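Local coordinates for carboxysome shell vertex protein CcmL (PDB 2QW7) that forms homopentamers that probably occupy the vertices of the carboxysome shell, the polyhedral coat around sequestered RuBisCO, at residues A[16-22]-A[71-75]; A[26-30]-A[54-59]. All blocks are in the same frame, centred on the assembly; numbering follows the deposited sequence.

Contact 1 (A[16-22]-A[71-75]); sequences TPNLTGV and DRPLD
Loop-against-loop packing joins R72, P73 and L74 to N18, L19 and V22 at the periphery of the CcmL barrel. The 16-22 segment leads into strand 24-30 and contains a type II beta turn from L19 to V22; the 71-75 segment leads into strand 76-86 and bends through an inverse gamma turn centred on P73. The P73 ring meets two neighbours at its CD and CG corner, CD 3.6 Å from N18 CB and CG against L19 CD1. Further along, V22 CG2 lies 4.0 Å from L74 CD1.

Polar bonds run in both directions. N18 ND2 gives a weak bond to the backbone O of D71, and R72 returns one to the backbone O of N18. A second subunit of the pentamer packs alongside, its V46 on T16, its K65 on N18 and its M1 on L19. The R72 chain, bent at chi2 (-147°), brings its guanidinium beside the turn, with T20 O over one face, offset toward the rim. From there R72 NH1 reaches N18 O at 3.2 Å, approaching from above the carbonyl plane with an N-H...O angle of 138°.

Contact 2 (A[26-30]-A[54-59]); sequences LVQFL and WVLVAR
V27, F29 and L30 of strand 26-30 pack across the barrel interior onto V55, V57, R59 and W54 of strand 54-59. This is the principle of a closed beta barrel, consistent with the OB-like fold of the family: strands that are not hydrogen-bonded to each other meet through side chains alone. The two segments run nearly perpendicular (91°), with their axes 8.7 Å apart, and strand 2-11 pairs with both.

The two valines V27 and V57 reach toward each other tip to tip, CG2 of V27 lying 3.9 Å from CG2 of V57. V27 divides its branches: CG1, anti to the carbonyl carbon, turns instead to V55 CG2. V57 has CG1 anti to its backbone N (chi1 -179°), and from this position CG1 meets the edge of the F29 ring, near its plane, 3.7 Å from CE2. The next ring atom, CZ, comes 3.7 Å from R59 CD; the ring and guanidinium planes are steeply inclined to each other. With bends at chi2 and chi3, R59 lays its CD methylene beside the ring, while its charged end goes to D75 of a neighbouring subunit in a salt bridge.

At the other end, L30 places CD2 almost exactly over the six-membered ring of W54, 3.4 Å from its centroid and 9° off the normal, a CH-pi contact. Y93 of the same chain also stacks on the indole.

No hydrogen bond crosses between the segments. Cohesion here therefore rests on dispersion and the exclusion of water, with the CH-pi contact adding a directional term at the W54 end.

How the contacts relate
Contact 2 is the buried one, near the centre of the chain, whereas contact 1 is partly buried and lies at the periphery, about 18 Å away between centres. The difference in chemistry follows. Aliphatic and aromatic groups do the work between strands 24-30 and 54-59, while the loops combine proline and leucine packing with bonds to backbone carbonyls. The elements are related along the chain: 16-22 runs on into the strand that supplies 26-30, and 71-75 lies in the loop between strand 54-59 and strand 76-86. Within the chain the two sites touch where D75 O packs on R59 CB at 4.2 Å, and both sets of segments border neighbouring subunits.

Contact 1 (A[16-22]-A[71-75])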
loop_
_atom_site.group_PDB
_atom_site.type_symbol
_atom_site.label_atom_id
_atom_site.label_comp_id
_atom_site.label_asym_id
_atom_site.label_seq_id
_atom_site.Cartn_x
_atom_site.Cartn_y
_atom_site.Cartn_z
ATOM N N THR A 16 -0.727 -22.460 -4.702
ATOM C CA THR A 16 -1.790 -22.340 -5.693
ATOM C C THR A 16 -1.289 -22.702 -7.086
ATOM O O THR A 16 -0.144 -22.462 -7.438
ATOM C CB THR A 16 -2.423 -20.918 -5.813
ATOM O OG1 THR A 16 -1.413 -19.903 -5.655
ATOM C CG2 THR A 16 -3.516 -20.750 -4.828
ATOM N N PRO A 17 -2.153 -23.314 -7.892
ATOM C CA PRO A 17 -1.887 -23.567 -9.301
ATOM C C PRO A 17 -1.456 -22.366 -10.158
ATOM O O PRO A 17 -0.841 -22.564 -11.216
ATOM C CB PRO A 17 -3.236 -23.996 -9.799
ATOM C CG PRO A 17 -3.854 -24.647 -8.653
ATOM C CD PRO A 17 -3.392 -23.963 -7.448
ATOM N N ASN A 18 -1.812 -21.155 -9.727
ATOM C CA ASN A 18 -1.474 -19.928 -10.437
ATOM C C ASN A 18 -0.046 -19.497 -10.076
ATOM O O ASN A 18 0.420 -18.462 -10.531
ATOM C CB ASN A 18 -2.391 -18.754 -10.029
ATOM C CG ASN A 18 -3.848 -19.148 -9.700
ATOM O OD1 ASN A 18 -4.125 -19.871 -8.731
ATOM N ND2 ASN A 18 -4.796 -18.581 -10.460
ATOM N N LEU A 19 0.622 -20.246 -9.205
ATOM C CA LEU A 19 1.961 -19.886 -8.779
ATOM C C LEU A 19 2.939 -20.917 -9.270
ATOM O O LEU A 19 4.113 -20.907 -8.895
ATOM C CB LEU A 19 1.995 -19.823 -7.255
ATOM C CG LEU A 19 2.632 -18.584 -6.604
ATOM C CD1 LEU A 19 2.215 -17.299 -7.369
ATOM C CD2 LEU A 19 2.290 -18.521 -5.100
ATOM N N THR A 20 2.451 -21.824 -10.102
ATOM C CA THR A 20 3.290 -22.876 -10.644
ATOM C C THR A 20 4.040 -22.266 -11.835
ATOM O O THR A 20 3.479 -21.554 -12.657
ATOM C CB THR A 20 2.510 -24.156 -11.085
ATOM O OG1 THR A 20 1.483 -23.819 -12.028
ATOM C CG2 THR A 20 1.904 -24.912 -9.866
ATOM N N GLY A 21 5.326 -22.550 -11.920
ATOM C CA GLY A 21 6.142 -22.002 -12.998
ATOM C C GLY A 21 6.683 -20.617 -12.696
ATOM O O GLY A 21 7.322 -19.999 -13.541
ATOM N N VAL A 22 6.453 -20.124 -11.476
ATOM C CA VAL A 22 7.018 -18.844 -11.053
ATOM C C VAL A 22 8.230 -19.061 -10.187
ATOM O O VAL A 22 8.122 -19.750 -9.195
ATOM C CB VAL A 22 5.981 -18.011 -10.292
ATOM C CG1 VAL A 22 6.638 -16.975 -9.417
ATOM C CG2 VAL A 22 5.009 -17.369 -11.300
ATOM N N ASP A 71 -3.224 -13.290 -14.076
ATOM C CA ASP A 71 -4.064 -14.074 -13.171
ATOM C C ASP A 71 -3.312 -14.759 -12.019
ATOM O O ASP A 71 -3.853 -15.666 -11.382
ATOM C CB ASP A 71 -4.888 -15.113 -13.958
ATOM C CG ASP A 71 -6.357 -14.768 -13.988
ATOM O OD1 ASP A 71 -6.719 -13.611 -14.298
ATOM O OD2 ASP A 71 -7.156 -15.651 -13.624
ATOM N N ARG A 72 -2.085 -14.318 -11.761
ATOM C CA ARG A 72 -1.252 -14.912 -10.705
ATOM C C ARG A 72 -1.317 -14.063 -9.465
ATOM O O ARG A 72 -1.372 -12.857 -9.569
ATOM C CB ARG A 72 0.239 -14.948 -11.052
ATOM C CG ARG A 72 0.693 -15.912 -12.126
ATOM C CD ARG A 72 2.132 -16.457 -11.840
ATOM N NE ARG A 72 2.832 -17.032 -13.005
ATOM C CZ ARG A 72 2.387 -18.037 -13.770
ATOM N NH1 ARG A 72 1.196 -18.599 -13.582
ATOM N NH2 ARG A 72 3.131 -18.470 -14.784
ATOM N N PRO A 73 -1.214 -14.674 -8.276
ATOM C CA PRO A 73 -1.255 -13.933 -7.030
ATOM C C PRO A 73 0.039 -13.239 -6.675
ATOM O O PRO A 73 0.526 -13.319 -5.504
ATOM C CB PRO A 73 -1.470 -15.043 -6.004
ATOM C CG PRO A 73 -0.651 -16.101 -6.518
ATOM C CD PRO A 73 -1.079 -16.107 -7.983
ATOM N N LEU A 74 0.562 -12.542 -7.674
ATOM C CA LEU A 74 1.809 -11.826 -7.561
ATOM C C LEU A 74 1.669 -10.347 -7.082
ATOM O O LEU A 74 0.979 -9.520 -7.719
ATOM C CB LEU A 74 2.590 -11.999 -8.882
ATOM C CG LEU A 74 3.376 -13.311 -9.081
ATOM C CD1 LEU A 74 3.937 -13.559 -10.491
ATOM C CD2 LEU A 74 4.615 -13.290 -8.115
ATOM N N ASP A 75 2.291 -10.131 -5.911
ATOM C CA ASP A 75 2.447 -8.895 -5.160
ATOM C C ASP A 75 3.634 -8.022 -5.537
ATOM O O ASP A 75 3.581 -6.780 -5.432
ATOM C CB ASP A 75 2.997 -9.312 -3.783
ATOM C CG ASP A 75 1.987 -9.386 -2.737
ATOM O OD1 ASP A 75 0.887 -9.917 -2.971
ATOM O OD2 ASP A 75 2.302 -8.916 -1.646
#

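Contact 2 (A[26-30]-A[54-59])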
loop_
_atom_site.group_PDB
_atom_site.type_symbol
_atom_site.label_atom_id
_atom_site.label_comp_id
_atom_site.label_asym_id
_atom_site.label_seq_id
_atom_site.Cartn_x
_atom_site.Cartn_y
_atom_site.Cartn_z
ATOM N N LEU A 26 13.731 -14.112 -2.888
ATOM C CA LEU A 26 13.699 -13.284 -1.721
ATOM C C LEU A 26 14.607 -12.109 -2.002
ATOM O O LEU A 26 15.811 -12.226 -2.083
ATOM C CB LEU A 26 14.217 -14.049 -0.512
ATOM C CG LEU A 26 14.477 -13.492 0.910
ATOM C CD1 LEU A 26 13.212 -13.045 1.650
ATOM C CD2 LEU A 26 15.093 -14.696 1.585
ATOM N N VAL A 27 14.030 -10.925 -2.101
ATOM C CA VAL A 27 14.801 -9.711 -2.351
ATOM C C VAL A 27 14.660 -8.699 -1.252
ATOM O O VAL A 27 13.559 -8.159 -1.075
ATOM C CB VAL A 27 14.382 -9.023 -3.682
ATOM C CG1 VAL A 27 15.080 -9.738 -4.778
ATOM C CG2 VAL A 27 12.799 -8.909 -3.932
ATOM N N GLN A 28 15.774 -8.402 -0.566
ATOM C CA GLN A 28 15.833 -7.403 0.518
ATOM C C GLN A 28 15.928 -5.982 -0.019
ATOM O O GLN A 28 16.769 -5.680 -0.890
ATOM C CB GLN A 28 17.068 -7.630 1.355
ATOM C CG GLN A 28 17.194 -6.621 2.520
ATOM C CD GLN A 28 18.041 -7.164 3.592
ATOM O OE1 GLN A 28 19.145 -7.671 3.364
ATOM N NE2 GLN A 28 17.571 -7.011 4.805
ATOM N N PHE A 29 15.095 -5.082 0.500
ATOM C CA PHE A 29 15.127 -3.708 0.005
ATOM C C PHE A 29 16.344 -2.915 0.473
ATOM O O PHE A 29 16.976 -3.163 1.576
ATOM C CB PHE A 29 13.879 -2.950 0.393
ATOM C CG PHE A 29 12.609 -3.393 -0.334
ATOM C CD1 PHE A 29 11.401 -3.296 0.294
ATOM C CD2 PHE A 29 12.619 -3.815 -1.654
ATOM C CE1 PHE A 29 10.195 -3.616 -0.409
ATOM C CE2 PHE A 29 11.423 -4.206 -2.302
ATOM C CZ PHE A 29 10.203 -4.088 -1.688
ATOM N N LEU A 30 16.695 -1.981 -0.432
ATOM C CA LEU A 30 17.840 -1.082 -0.243
ATOM C C LEU A 30 17.401 0.385 -0.145
ATOM O O LEU A 30 16.476 0.824 -0.765
ATOM C CB LEU A 30 18.784 -1.213 -1.420
ATOM C CG LEU A 30 19.868 -2.279 -1.438
ATOM C CD1 LEU A 30 19.325 -3.620 -1.165
ATOM C CD2 LEU A 30 20.537 -2.207 -2.764
ATOM N N TRP A 54 21.815 -6.475 -7.654
ATOM C CA TRP A 54 20.895 -5.374 -7.356
ATOM C C TRP A 54 19.835 -5.386 -8.427
ATOM O O TRP A 54 20.136 -5.477 -9.629
ATOM C CB TRP A 54 21.560 -4.013 -7.393
ATOM C CG TRP A 54 22.369 -3.693 -6.223
ATOM C CD1 TRP A 54 23.102 -4.556 -5.457
ATOM C CD2 TRP A 54 22.574 -2.391 -5.667
ATOM N NE1 TRP A 54 23.741 -3.862 -4.425
ATOM C CE2 TRP A 54 23.422 -2.536 -4.538
ATOM C CE3 TRP A 54 22.109 -1.121 -5.997
ATOM C CZ2 TRP A 54 23.832 -1.452 -3.771
ATOM C CZ3 TRP A 54 22.509 -0.050 -5.223
ATOM C CH2 TRP A 54 23.361 -0.223 -4.127
ATOM N N VAL A 55 18.584 -5.216 -7.990
ATOM C CA VAL A 55 17.444 -5.384 -8.867
ATOM C C VAL A 55 16.337 -4.360 -8.630
ATOM O O VAL A 55 16.277 -3.679 -7.600
ATOM C CB VAL A 55 16.943 -6.869 -8.671
ATOM C CG1 VAL A 55 18.152 -7.867 -8.661
ATOM C CG2 VAL A 55 16.189 -7.045 -7.395
ATOM N N LEU A 56 15.449 -4.271 -9.626
ATOM C CA LEU A 56 14.249 -3.418 -9.561
ATOM C C LEU A 56 13.053 -4.255 -9.231
ATOM O O LEU A 56 12.723 -5.153 -10.017
ATOM C CB LEU A 56 13.920 -2.764 -10.888
ATOM C CG LEU A 56 15.035 -1.777 -11.168
ATOM C CD1 LEU A 56 14.515 -1.082 -12.423
ATOM C CD2 LEU A 56 15.469 -0.868 -9.902
ATOM N N VAL A 57 12.364 -3.854 -8.146
ATOM C CA VAL A 57 11.191 -4.560 -7.609
ATOM C C VAL A 57 9.923 -3.749 -7.828
ATOM O O VAL A 57 9.790 -2.660 -7.305
ATOM C CB VAL A 57 11.329 -4.736 -6.025
ATOM C CG1 VAL A 57 10.125 -5.479 -5.491
ATOM C CG2 VAL A 57 12.739 -5.413 -5.548
ATOM N N ALA A 58 9.010 -4.255 -8.617
ATOM C CA ALA A 58 7.717 -3.656 -8.803
ATOM C C ALA A 58 6.758 -4.218 -7.758
ATOM O O ALA A 58 6.616 -5.420 -7.638
ATOM C CB ALA A 58 7.160 -3.962 -10.255
ATOM N N ARG A 59 6.039 -3.351 -7.047
ATOM C CA ARG A 59 4.998 -3.753 -6.088
ATOM C C ARG A 59 3.504 -3.645 -6.497
ATOM O O ARG A 59 3.065 -2.965 -7.501
ATOM C CB ARG A 59 5.106 -2.903 -4.872
ATOM C CG ARG A 59 5.966 -3.573 -3.788
ATOM C CD ARG A 59 7.285 -3.056 -3.778
ATOM N NE ARG A 59 7.211 -1.934 -2.856
ATOM C CZ ARG A 59 7.474 -0.660 -3.131
ATOM N NH1 ARG A 59 7.867 -0.288 -4.359
ATOM N NH2 ARG A 59 7.429 0.215 -2.115
#